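Local coordinates for protein sortase (Actinomyces oris, PDB 2XWG) that is probably a class C sortase acting in fimbrial assembly, this chain being the calcium-binding catalytic part of a longer membrane protein, at residues A[72-77]-A[133-138]; A[76-81]-A[123-128]; A[81-84]-A[89-92]; A[197-202]-A[207-212]. All coordinates share one frame; numbering follows the deposited sequence.

Three of the four contacts follow one long loop, probably the class C lid, between helix 55-68 and helix 87-93, over the sortase catalytic domain. Interactions 1 and 2 share D76 and P77, with centres about 13 Å apart, and both meet one calcium ion; interaction 3 takes over at S81 and carries the loop to helix 87-93, its centre about 12 Å from that of interaction 2. Interaction 4 comes last and lies beneath the loop, its centre about 9 Å from that of interaction 1, where L199 meets I74. Interactions 3 and 4 do not touch, their centres being about 19 Å apart. W78 of interaction 2 brings the loop close to C213, predicted to be catalytic.

Interaction 1 of 4, residues A[72-77]-A[133-138]; sequences APILDP and FGTSLP. With CA (calcium ion), chain F.
I74 and G134 bring their CA atoms to 6.5 Å where two loops pass each other, neither of them a regular helix or strand in this region. The touch is small and apolar. I74 reaches over with its CG2 methyl, which lies 4.2 Å from CG2 of T135, the two side chains crossing at about a right angle; the same I74 CG2 stands 4.5 Å from the carbonyl O of F133. CG1 of I74 almost eclipses the backbone N (chi1 10°), a strained rotation that leaves CD1 for L199 in the loop before strand 206-214, I74 CD1 lying 3.4 Å from L199 CB. T135 keeps its methyl for I74 by turning OG1 back to the carbonyl of L132, a local hydrogen bond that fixes its rotation. G134 has a positive phi, a backbone setting that suits glycine. Farther along, the carbonyl O of P77 binds the calcium ion at 2.5 Å, with E80 O, T120 OG1 and two waters as the other ligands; one of those waters donates to D76 O at 3.0 Å. The loop 72-77 leads into D76, P77 and W78, consistent with the lid of class C sortases. Segment 133-138 sits between helix 55-68, where F133 and L137 pack on Y65, and strand 144-149, where S136 pairs its backbone with H145; 72-77 reaches the same strand through P77 on T149.

Interaction 2 of 4, residues A[76-81]-A[123-128]; sequences DPWLES and RTLTEG. With CA (calcium ion), chain F.
W78 and L125 make the packed half of this contact. The CD1 methyl of L125 comes obliquely to the indole, 3.9 Å from W78 NE1 and 4.2 Å from W78 CE2, the two side chains crossing at about a right angle. P77 lies on one face of the same ring, its CB 3.3 Å above the plane and shifted toward the rim. The bend in the chain is held by an Asx turn: W78 N donates to D76 OD2 at 3.0 Å, meeting the carboxylate from well above its plane, while D76 OD1 forms a salt bridge with R222. At the other end the fit is looser and nearer solvent. There R123, bent at chi2 (122°) and chi3, folds back from its helix and sets its guanidinium edge to the carbonyl of S81; the bond from R123 NH2 to S81 O is short at 2.6 Å but weak, its N-H...O angle only 116°. Along the chain between W78 and S81, E80 O binds the calcium ion at 2.6 Å. An Asp-Pro-Trp sequence placed like this, with W78 against H151 and near C213, both predicted catalytic, is the hallmark of the lid in class C pilin sortases.

Interaction 3 of 4, residues A[81-84]-A[89-92]; sequences SQRP and YQAY
P84 lays its ring on the face of Y89, a CH-pi contact between the loop that is probably the lid of this class C sortase and the first turn of helix 87-93, which follows it. P84 CD sits 3.8 Å from the centroid of the Y89 ring and 14° off its normal, so the C-H group stands nearly straight over the aromatic face, and P84 CG follows it at 4.0 Å from Y89 CD1. CG of Y89 lies opposite its own backbone N (chi1 -171°), which sends the ring out of the helix and beneath the proline. The carbonyl O of P84 also packs on the ring, 3.7 Å from Y89 CD2.

The polar groups meet more loosely. R83 lies at the rim of the tyrosine, its NE near the ring plane and 4.4 Å from Y89 CE2, so this is not a cation-pi stack. The end of R83 comes to Q90, with NH2 3.9 Å from Q90 OE1 and the guanidinium and amide planes 77° apart, too far for more than a weak electrostatic pull between these exposed side chains.

On the inner side, the Y89 ring meets F133 edge-to-face, and Y92, one turn on, packs against the same phenylalanine. Y89 N donates locally to T86 OG1, whereas the hydroxyl of Y92 anchors the helix to the body of the protein through hydrogen bonds with H131 ND1 and G119 N.

Interaction 4 of 4, residues A[197-202]-A[207-212]; sequences DSLRKV and LVTLIT
V202 and L207 close on each other where the chain turns back into strand 206-214. V202 CG2 lies 3.7 Å from L207 CD1, and V202 CB stands 3.8 Å from the same methyl. With chi1 at 177°, V202 swings CG1 opposite its backbone N, leaving CG2, on the N side, to meet the leucine. L207, with CG beside its backbone N and CD1 extended (chi2 173°), presents CD1 to the valine. Farther in, L199 at the end of a short 3-10 turn puts CG beside its own N (chi1 -55°) and extends from there; its CD2 touches T209 CG2 at 4.2 Å, the side chains crossing nearly at right angles. T209 divides its branches: the methyl faces L199, while OG1 is hydrogen-bonded to H145 NE2 and to T226 OG1, which satisfies the buried hydroxyl and fixes its rotation. The CA atoms stay 7.3 Å apart at L199 and T209, too far for backbone pairing, and side chains alone join loop to strand. L199 also packs on V147 and L224, from the two strands that flank 206-214. The loop packs on the strand carrying C213, the predicted nucleophile, as part of the sortase beta-barrel fold.

Interaction 1 of 4, residues A[72-77]-A[133-138]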
loop_
_atom_site.group_PDB
_atom_site.type_symbol
_atom_site.label_atom_id
_atom_site.label_comp_id
_atom_site.label_asym_id
_atom_site.label_seq_id
_atom_site.Cartn_x
_atom_site.Cartn_y
_atom_site.Cartn_z
ATOM N N ALA A 72 3.984 7.939 13.589
ATOM C CA ALA A 72 4.235 9.333 13.240
ATOM C C ALA A 72 3.028 9.931 12.517
ATOM O O ALA A 72 1.992 9.277 12.375
ATOM C CB ALA A 72 5.497 9.443 12.376
ATOM N N PRO A 73 3.146 11.192 12.072
ATOM C CA PRO A 73 2.055 11.703 11.248
ATOM C C PRO A 73 2.193 11.133 9.843
ATOM O O PRO A 73 3.280 11.242 9.261
ATOM C CB PRO A 73 2.313 13.223 11.212
ATOM C CG PRO A 73 3.436 13.487 12.181
ATOM C CD PRO A 73 4.201 12.202 12.267
ATOM N N ILE A 74 1.135 10.514 9.323
ATOM C CA ILE A 74 1.094 10.165 7.909
ATOM C C ILE A 74 0.210 11.134 7.139
ATOM O O ILE A 74 -0.995 11.183 7.345
ATOM C CB ILE A 74 0.609 8.729 7.659
ATOM C CG1 ILE A 74 0.051 8.114 8.935
ATOM C CG2 ILE A 74 1.747 7.886 7.112
ATOM C CD1 ILE A 74 -0.410 6.685 8.755
ATOM N N LEU A 75 0.833 11.904 6.252
ATOM C CA LEU A 75 0.143 12.882 5.419
ATOM C C LEU A 75 -0.531 12.214 4.202
ATOM O O LEU A 75 -0.120 11.131 3.784
ATOM C CB LEU A 75 1.146 13.949 4.958
ATOM C CG LEU A 75 1.703 14.969 5.972
ATOM C CD1 LEU A 75 0.976 16.320 5.903
ATOM C CD2 LEU A 75 1.709 14.438 7.414
ATOM N N ASP A 76 -1.564 12.848 3.638
ATOM C CA ASP A 76 -2.203 12.345 2.416
ATOM C C ASP A 76 -1.180 12.011 1.307
ATOM O O ASP A 76 -0.220 12.760 1.082
ATOM C CB ASP A 76 -3.227 13.359 1.905
ATOM C CG ASP A 76 -3.989 12.875 0.670
ATOM O OD1 ASP A 76 -4.783 11.898 0.757
ATOM O OD2 ASP A 76 -3.829 13.512 -0.387
ATOM N N PRO A 77 -1.382 10.880 0.614
ATOM C CA PRO A 77 -0.470 10.499 -0.474
ATOM C C PRO A 77 -0.366 11.549 -1.583
ATOM O O PRO A 77 0.669 11.615 -2.237
ATOM C CB PRO A 77 -1.092 9.201 -1.014
ATOM C CG PRO A 77 -1.849 8.636 0.156
ATOM C CD PRO A 77 -2.407 9.846 0.863
ATOM N N PHE A 133 5.328 5.645 2.044
ATOM C CA PHE A 133 6.457 5.803 2.943
ATOM C C PHE A 133 5.955 6.279 4.292
ATOM O O PHE A 133 5.238 7.271 4.392
ATOM C CB PHE A 133 7.477 6.778 2.368
ATOM C CG PHE A 133 8.622 7.106 3.304
ATOM C CD1 PHE A 133 9.561 6.141 3.646
ATOM C CD2 PHE A 133 8.776 8.395 3.805
ATOM C CE1 PHE A 133 10.621 6.439 4.495
ATOM C CE2 PHE A 133 9.826 8.705 4.652
ATOM C CZ PHE A 133 10.763 7.717 4.995
ATOM N N GLY A 134 6.316 5.545 5.333
ATOM C CA GLY A 134 5.800 5.822 6.652
ATOM C C GLY A 134 4.981 4.658 7.140
ATOM O O GLY A 134 4.800 4.509 8.344
ATOM N N THR A 135 4.484 3.831 6.218
ATOM C CA THR A 135 3.682 2.668 6.609
ATOM C C THR A 135 4.503 1.383 6.461
ATOM O O THR A 135 5.602 1.409 5.915
ATOM C CB THR A 135 2.369 2.572 5.806
ATOM O OG1 THR A 135 2.656 2.270 4.438
ATOM C CG2 THR A 135 1.635 3.889 5.858
ATOM N N SER A 136 3.972 0.276 6.967
ATOM C CA SER A 136 4.677 -0.991 6.944
ATOM C C SER A 136 4.901 -1.468 5.513
ATOM O O SER A 136 4.022 -1.351 4.665
ATOM C CB SER A 136 3.868 -2.045 7.704
ATOM O OG SER A 136 3.430 -1.563 8.966
ATOM N N LEU A 137 6.078 -2.014 5.246
ATOM C CA LEU A 137 6.348 -2.661 3.969
ATOM C C LEU A 137 5.371 -3.810 3.768
ATOM O O LEU A 137 4.969 -4.447 4.733
ATOM C CB LEU A 137 7.792 -3.176 3.956
ATOM C CG LEU A 137 8.861 -2.101 4.159
ATOM C CD1 LEU A 137 10.243 -2.711 4.191
ATOM C CD2 LEU A 137 8.769 -1.032 3.085
ATOM N N PRO A 138 4.984 -4.095 2.516
ATOM C CA PRO A 138 3.983 -5.149 2.282
ATOM C C PRO A 138 4.549 -6.576 2.351
ATOM O O PRO A 138 4.601 -7.272 1.323
ATOM C CB PRO A 138 3.504 -4.860 0.858
ATOM C CG PRO A 138 4.665 -4.205 0.195
ATOM C CD PRO A 138 5.384 -3.420 1.266
HETATM CA CA CA F . 3.203 11.671 -2.304
HETATM O O HOH W 1 2.616 12.887 0.182
HETATM O O HOH W 2 5.991 12.131 -1.958
#

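Interaction 2 of 4, residues A[76-81]-A[123-128]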
loop_
_atom_site.group_PDB
_atom_site.type_symbol
_atom_site.label_atom_id
_atom_site.label_comp_id
_atom_site.label_asym_id
_atom_site.label_seq_id
_atom_site.Cartn_x
_atom_site.Cartn_y
_atom_site.Cartn_z
ATOM N N ASP A 76 -1.564 12.848 3.638
ATOM C CA ASP A 76 -2.203 12.345 2.416
ATOM C C ASP A 76 -1.180 12.011 1.307
ATOM O O ASP A 76 -0.220 12.760 1.082
ATOM C CB ASP A 76 -3.227 13.359 1.905
ATOM C CG ASP A 76 -3.989 12.875 0.670
ATOM O OD1 ASP A 76 -4.783 11.898 0.757
ATOM O OD2 ASP A 76 -3.829 13.512 -0.387
ATOM N N PRO A 77 -1.382 10.880 0.614
ATOM C CA PRO A 77 -0.470 10.499 -0.474
ATOM C C PRO A 77 -0.366 11.549 -1.583
ATOM O O PRO A 77 0.669 11.615 -2.237
ATOM C CB PRO A 77 -1.092 9.201 -1.014
ATOM C CG PRO A 77 -1.849 8.636 0.156
ATOM C CD PRO A 77 -2.407 9.846 0.863
ATOM N N TRP A 78 -1.408 12.355 -1.776
ATOM C CA TRP A 78 -1.448 13.311 -2.880
ATOM C C TRP A 78 -1.089 14.740 -2.497
ATOM O O TRP A 78 -1.113 15.634 -3.334
ATOM C CB TRP A 78 -2.825 13.289 -3.555
ATOM C CG TRP A 78 -3.098 11.990 -4.267
ATOM C CD1 TRP A 78 -2.910 11.725 -5.600
ATOM C CD2 TRP A 78 -3.582 10.775 -3.684
ATOM N NE1 TRP A 78 -3.262 10.424 -5.875
ATOM C CE2 TRP A 78 -3.679 9.821 -4.719
ATOM C CE3 TRP A 78 -3.953 10.405 -2.396
ATOM C CZ2 TRP A 78 -4.130 8.528 -4.503
ATOM C CZ3 TRP A 78 -4.407 9.115 -2.181
ATOM C CH2 TRP A 78 -4.489 8.192 -3.231
ATOM N N LEU A 79 -0.760 14.956 -1.235
ATOM C CA LEU A 79 -0.293 16.260 -0.800
ATOM C C LEU A 79 0.950 16.597 -1.603
ATOM O O LEU A 79 0.966 17.522 -2.428
ATOM C CB LEU A 79 0.082 16.222 0.680
ATOM C CG LEU A 79 0.435 17.602 1.235
ATOM C CD1 LEU A 79 -0.866 18.396 1.405
ATOM C CD2 LEU A 79 1.202 17.530 2.545
ATOM N N GLU A 80 1.991 15.817 -1.345
ATOM C CA GLU A 80 3.274 15.975 -2.003
ATOM C C GLU A 80 3.331 15.189 -3.325
ATOM O O GLU A 80 2.856 14.055 -3.416
ATOM C CB GLU A 80 4.384 15.524 -1.052
ATOM C CG GLU A 80 5.778 15.807 -1.568
ATOM C CD GLU A 80 5.872 17.187 -2.212
ATOM O OE1 GLU A 80 5.023 18.063 -1.873
ATOM O OE2 GLU A 80 6.788 17.388 -3.055
ATOM N N SER A 81 3.894 15.794 -4.361
ATOM C CA SER A 81 3.978 15.100 -5.641
ATOM C C SER A 81 5.398 14.625 -5.948
ATOM O O SER A 81 5.599 13.822 -6.854
ATOM C CB SER A 81 3.471 15.988 -6.780
ATOM O OG SER A 81 4.451 16.941 -7.148
ATOM N N ARG A 123 5.376 10.571 -10.389
ATOM C CA ARG A 123 5.901 9.688 -11.423
ATOM C C ARG A 123 5.570 8.241 -11.078
ATOM O O ARG A 123 5.171 7.461 -11.949
ATOM C CB ARG A 123 7.432 9.822 -11.583
ATOM C CG ARG A 123 7.947 11.100 -12.257
ATOM C CD ARG A 123 8.914 11.867 -11.327
ATOM N NE ARG A 123 8.203 12.378 -10.146
ATOM C CZ ARG A 123 7.808 13.644 -9.989
ATOM N NH1 ARG A 123 8.079 14.555 -10.929
ATOM N NH2 ARG A 123 7.154 13.999 -8.885
ATOM N N THR A 124 5.760 7.881 -9.812
ATOM C CA THR A 124 5.512 6.511 -9.340
ATOM C C THR A 124 4.071 6.069 -9.547
ATOM O O THR A 124 3.831 4.978 -10.049
ATOM C CB THR A 124 5.824 6.379 -7.857
ATOM O OG1 THR A 124 7.220 6.573 -7.659
ATOM C CG2 THR A 124 5.445 5.023 -7.353
ATOM N N LEU A 125 3.116 6.926 -9.184
ATOM C CA LEU A 125 1.699 6.567 -9.322
ATOM C C LEU A 125 1.221 6.541 -10.780
ATOM O O LEU A 125 0.158 6.007 -11.071
ATOM C CB LEU A 125 0.787 7.469 -8.472
ATOM C CG LEU A 125 1.036 7.506 -6.970
ATOM C CD1 LEU A 125 -0.169 8.083 -6.243
ATOM C CD2 LEU A 125 1.282 6.138 -6.508
ATOM N N THR A 126 1.992 7.130 -11.683
ATOM C CA THR A 126 1.755 6.964 -13.116
ATOM C C THR A 126 2.216 5.579 -13.587
ATOM O O THR A 126 1.725 5.058 -14.586
ATOM C CB THR A 126 2.474 8.070 -13.907
ATOM O OG1 THR A 126 1.650 9.252 -13.909
ATOM C CG2 THR A 126 2.719 7.653 -15.325
ATOM N N GLU A 127 3.151 4.985 -12.845
ATOM C CA GLU A 127 3.761 3.713 -13.211
ATOM C C GLU A 127 3.102 2.477 -12.574
ATOM O O GLU A 127 3.214 1.372 -13.113
ATOM C CB GLU A 127 5.270 3.724 -12.905
ATOM C CG GLU A 127 6.115 4.523 -13.904
ATOM C CD GLU A 127 5.730 4.217 -15.360
ATOM O OE1 GLU A 127 5.962 3.059 -15.813
ATOM O OE2 GLU A 127 5.178 5.130 -16.043
ATOM N N GLY A 128 2.438 2.649 -11.431
ATOM C CA GLY A 128 1.707 1.558 -10.802
ATOM C C GLY A 128 1.147 1.918 -9.440
ATOM O O GLY A 128 0.809 3.055 -9.179
HETATM CA CA CA F . 3.203 11.671 -2.304
HETATM O O HOH W 1 2.616 12.887 0.182
HETATM O O HOH W 2 5.991 12.131 -1.958
#

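Interaction 3 of 4, residues A[81-84]-A[89-92]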
loop_
_atom_site.group_PDB
_atom_site.type_symbol
_atom_site.label_atom_id
_atom_site.label_comp_id
_atom_site.label_asym_id
_atom_site.label_seq_id
_atom_site.Cartn_x
_atom_site.Cartn_y
_atom_site.Cartn_z
ATOM N N SER A 81 3.894 15.794 -4.361
ATOM C CA SER A 81 3.978 15.100 -5.641
ATOM C C SER A 81 5.398 14.625 -5.948
ATOM O O SER A 81 5.599 13.822 -6.854
ATOM C CB SER A 81 3.471 15.988 -6.780
ATOM O OG SER A 81 4.451 16.941 -7.148
ATOM N N GLN A 82 6.376 15.119 -5.190
ATOM C CA GLN A 82 7.784 14.825 -5.456
ATOM C C GLN A 82 8.326 13.788 -4.488
ATOM O O GLN A 82 7.800 13.621 -3.394
ATOM C CB GLN A 82 8.623 16.103 -5.336
ATOM C CG GLN A 82 8.263 17.221 -6.328
ATOM C CD GLN A 82 9.017 17.115 -7.661
ATOM O OE1 GLN A 82 8.972 16.077 -8.337
ATOM N NE2 GLN A 82 9.720 18.192 -8.038
ATOM N N ARG A 83 9.383 13.093 -4.888
ATOM C CA ARG A 83 10.084 12.193 -3.971
ATOM C C ARG A 83 10.663 13.006 -2.806
ATOM O O ARG A 83 11.287 14.047 -3.033
ATOM C CB ARG A 83 11.229 11.464 -4.698
ATOM C CG ARG A 83 10.797 10.472 -5.778
ATOM C CD ARG A 83 11.992 9.924 -6.607
ATOM N NE ARG A 83 13.074 9.418 -5.763
ATOM C CZ ARG A 83 14.256 10.014 -5.628
ATOM N NH1 ARG A 83 14.517 11.128 -6.315
ATOM N NH2 ARG A 83 15.182 9.489 -4.826
ATOM N N PRO A 84 10.476 12.547 -1.555
ATOM C CA PRO A 84 11.194 13.276 -0.498
ATOM C C PRO A 84 12.728 13.078 -0.603
ATOM O O PRO A 84 13.257 12.244 -1.370
ATOM C CB PRO A 84 10.652 12.667 0.806
ATOM C CG PRO A 84 9.514 11.755 0.404
ATOM C CD PRO A 84 9.733 11.389 -1.036
ATOM N N TYR A 89 14.337 8.237 4.146
ATOM C CA TYR A 89 13.772 7.833 2.870
ATOM C C TYR A 89 14.774 7.039 2.056
ATOM O O TYR A 89 14.403 6.098 1.359
ATOM C CB TYR A 89 13.306 9.036 2.051
ATOM C CG TYR A 89 12.526 8.630 0.818
ATOM C CD1 TYR A 89 11.222 8.156 0.924
ATOM C CD2 TYR A 89 13.093 8.696 -0.445
ATOM C CE1 TYR A 89 10.496 7.772 -0.199
ATOM C CE2 TYR A 89 12.378 8.315 -1.576
ATOM C CZ TYR A 89 11.073 7.857 -1.445
ATOM O OH TYR A 89 10.347 7.485 -2.564
ATOM N N GLN A 90 16.044 7.421 2.125
ATOM C CA GLN A 90 17.054 6.673 1.411
ATOM C C GLN A 90 17.206 5.328 2.078
ATOM O O GLN A 90 17.437 4.329 1.414
ATOM C CB GLN A 90 18.387 7.408 1.397
ATOM C CG GLN A 90 18.425 8.613 0.488
ATOM C CD GLN A 90 17.989 8.293 -0.933
ATOM O OE1 GLN A 90 17.173 9.013 -1.520
ATOM N NE2 GLN A 90 18.541 7.224 -1.499
ATOM N N ALA A 91 17.080 5.283 3.395
ATOM C CA ALA A 91 17.223 3.997 4.066
ATOM C C ALA A 91 16.104 3.077 3.595
ATOM O O ALA A 91 16.286 1.868 3.440
ATOM C CB ALA A 91 17.185 4.161 5.580
ATOM N N TYR A 92 14.953 3.678 3.347
ATOM C CA TYR A 92 13.751 2.945 2.976
ATOM C C TYR A 92 13.910 2.379 1.571
ATOM O O TYR A 92 13.521 1.253 1.299
ATOM C CB TYR A 92 12.545 3.880 3.116
ATOM C CG TYR A 92 11.315 3.572 2.287
ATOM C CD1 TYR A 92 10.403 2.615 2.685
ATOM C CD2 TYR A 92 11.035 4.297 1.141
ATOM C CE1 TYR A 92 9.285 2.356 1.950
ATOM C CE2 TYR A 92 9.914 4.053 0.405
ATOM C CZ TYR A 92 9.042 3.088 0.811
ATOM O OH TYR A 92 7.914 2.860 0.066
#

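Interaction 4 of 4, residues A[197-202]-A[207-212]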
loop_
_atom_site.group_PDB
_atom_site.type_symbol
_atom_site.label_atom_id
_atom_site.label_comp_id
_atom_site.label_asym_id
_atom_site.label_seq_id
_atom_site.Cartn_x
_atom_site.Cartn_y
_atom_site.Cartn_z
ATOM N N ASP A 197 -5.873 9.248 10.622
ATOM C CA ASP A 197 -5.743 8.352 11.778
ATOM C C ASP A 197 -5.881 6.860 11.479
ATOM O O ASP A 197 -5.292 6.036 12.190
ATOM C CB ASP A 197 -6.752 8.717 12.871
ATOM C CG ASP A 197 -6.409 10.012 13.573
ATOM O OD1 ASP A 197 -5.254 10.478 13.415
ATOM O OD2 ASP A 197 -7.293 10.554 14.286
ATOM N N SER A 198 -6.661 6.505 10.455
ATOM C CA SER A 198 -6.992 5.093 10.233
ATOM C C SER A 198 -5.981 4.338 9.370
ATOM O O SER A 198 -6.212 3.181 9.005
ATOM C CB SER A 198 -8.411 4.922 9.683
ATOM O OG SER A 198 -8.519 5.450 8.380
ATOM N N LEU A 199 -4.862 4.999 9.072
ATOM C CA LEU A 199 -3.762 4.401 8.322
ATOM C C LEU A 199 -2.616 3.976 9.262
ATOM O O LEU A 199 -1.589 3.455 8.824
ATOM C CB LEU A 199 -3.235 5.397 7.276
ATOM C CG LEU A 199 -4.224 5.985 6.265
ATOM C CD1 LEU A 199 -3.523 6.975 5.355
ATOM C CD2 LEU A 199 -4.938 4.894 5.452
ATOM N N ARG A 200 -2.805 4.207 10.557
ATOM C CA ARG A 200 -1.789 3.940 11.570
ATOM C C ARG A 200 -1.731 2.453 11.904
ATOM O O ARG A 200 -2.717 1.735 11.710
ATOM C CB ARG A 200 -2.117 4.755 12.827
ATOM C CG ARG A 200 -2.285 6.245 12.546
ATOM C CD ARG A 200 -2.769 7.024 13.766
ATOM N NE ARG A 200 -1.850 6.855 14.883
ATOM C CZ ARG A 200 -0.621 7.360 14.921
ATOM N NH1 ARG A 200 -0.159 8.078 13.895
ATOM N NH2 ARG A 200 0.148 7.140 15.985
ATOM N N LYS A 201 -0.593 1.982 12.415
ATOM C CA LYS A 201 -0.505 0.595 12.873
ATOM C C LYS A 201 -1.634 0.262 13.840
ATOM O O LYS A 201 -1.954 1.050 14.732
ATOM C CB LYS A 201 0.832 0.321 13.565
ATOM C CG LYS A 201 2.011 0.126 12.629
ATOM C CD LYS A 201 3.315 0.469 13.335
ATOM C CE LYS A 201 3.419 -0.289 14.652
ATOM N NZ LYS A 201 4.432 0.328 15.556
ATOM N N VAL A 202 -2.237 -0.906 13.659
ATOM C CA VAL A 202 -3.130 -1.470 14.662
ATOM C C VAL A 202 -2.437 -2.698 15.268
ATOM O O VAL A 202 -2.225 -3.702 14.571
ATOM C CB VAL A 202 -4.482 -1.857 14.052
ATOM C CG1 VAL A 202 -5.374 -2.519 15.099
ATOM C CG2 VAL A 202 -5.170 -0.619 13.455
ATOM N N LEU A 207 -2.733 -5.752 8.681
ATOM C CA LEU A 207 -3.688 -5.082 7.800
ATOM C C LEU A 207 -3.039 -4.482 6.560
ATOM O O LEU A 207 -1.922 -3.998 6.620
ATOM C CB LEU A 207 -4.360 -3.934 8.544
ATOM C CG LEU A 207 -4.940 -4.117 9.928
ATOM C CD1 LEU A 207 -5.359 -2.760 10.453
ATOM C CD2 LEU A 207 -6.119 -5.050 9.830
ATOM N N VAL A 208 -3.770 -4.460 5.451
ATOM C CA VAL A 208 -3.375 -3.640 4.302
ATOM C C VAL A 208 -4.522 -2.746 3.851
ATOM O O VAL A 208 -5.634 -3.219 3.656
ATOM C CB VAL A 208 -2.981 -4.485 3.093
ATOM C CG1 VAL A 208 -2.899 -3.600 1.875
ATOM C CG2 VAL A 208 -1.660 -5.168 3.341
ATOM N N THR A 209 -4.253 -1.459 3.669
ATOM C CA THR A 209 -5.257 -0.549 3.128
ATOM C C THR A 209 -4.930 -0.081 1.704
ATOM O O THR A 209 -3.837 0.438 1.438
ATOM C CB THR A 209 -5.417 0.692 4.011
ATOM O OG1 THR A 209 -5.769 0.281 5.336
ATOM C CG2 THR A 209 -6.514 1.596 3.469
ATOM N N LEU A 210 -5.887 -0.276 0.800
ATOM C CA LEU A 210 -5.840 0.287 -0.534
ATOM C C LEU A 210 -6.489 1.673 -0.524
ATOM O O LEU A 210 -7.674 1.810 -0.220
ATOM C CB LEU A 210 -6.601 -0.630 -1.481
ATOM C CG LEU A 210 -6.262 -2.116 -1.321
ATOM C CD1 LEU A 210 -7.096 -2.964 -2.247
ATOM C CD2 LEU A 210 -4.782 -2.383 -1.579
ATOM N N ILE A 211 -5.745 2.715 -0.860
ATOM C CA ILE A 211 -6.362 4.028 -0.858
ATOM C C ILE A 211 -6.370 4.671 -2.231
ATOM O O ILE A 211 -5.381 4.630 -2.930
ATOM C CB ILE A 211 -5.660 4.956 0.125
ATOM C CG1 ILE A 211 -6.325 6.333 0.132
ATOM C CG2 ILE A 211 -4.202 5.088 -0.228
ATOM C CD1 ILE A 211 -5.802 7.245 1.233
ATOM N N THR A 212 -7.499 5.261 -2.617
ATOM C CA THR A 212 -7.579 6.016 -3.860
ATOM C C THR A 212 -8.330 7.335 -3.644
ATOM O O THR A 212 -8.821 7.615 -2.545
ATOM C CB THR A 212 -8.285 5.208 -4.934
ATOM O OG1 THR A 212 -8.221 5.910 -6.174
ATOM C CG2 THR A 212 -9.704 5.027 -4.572
#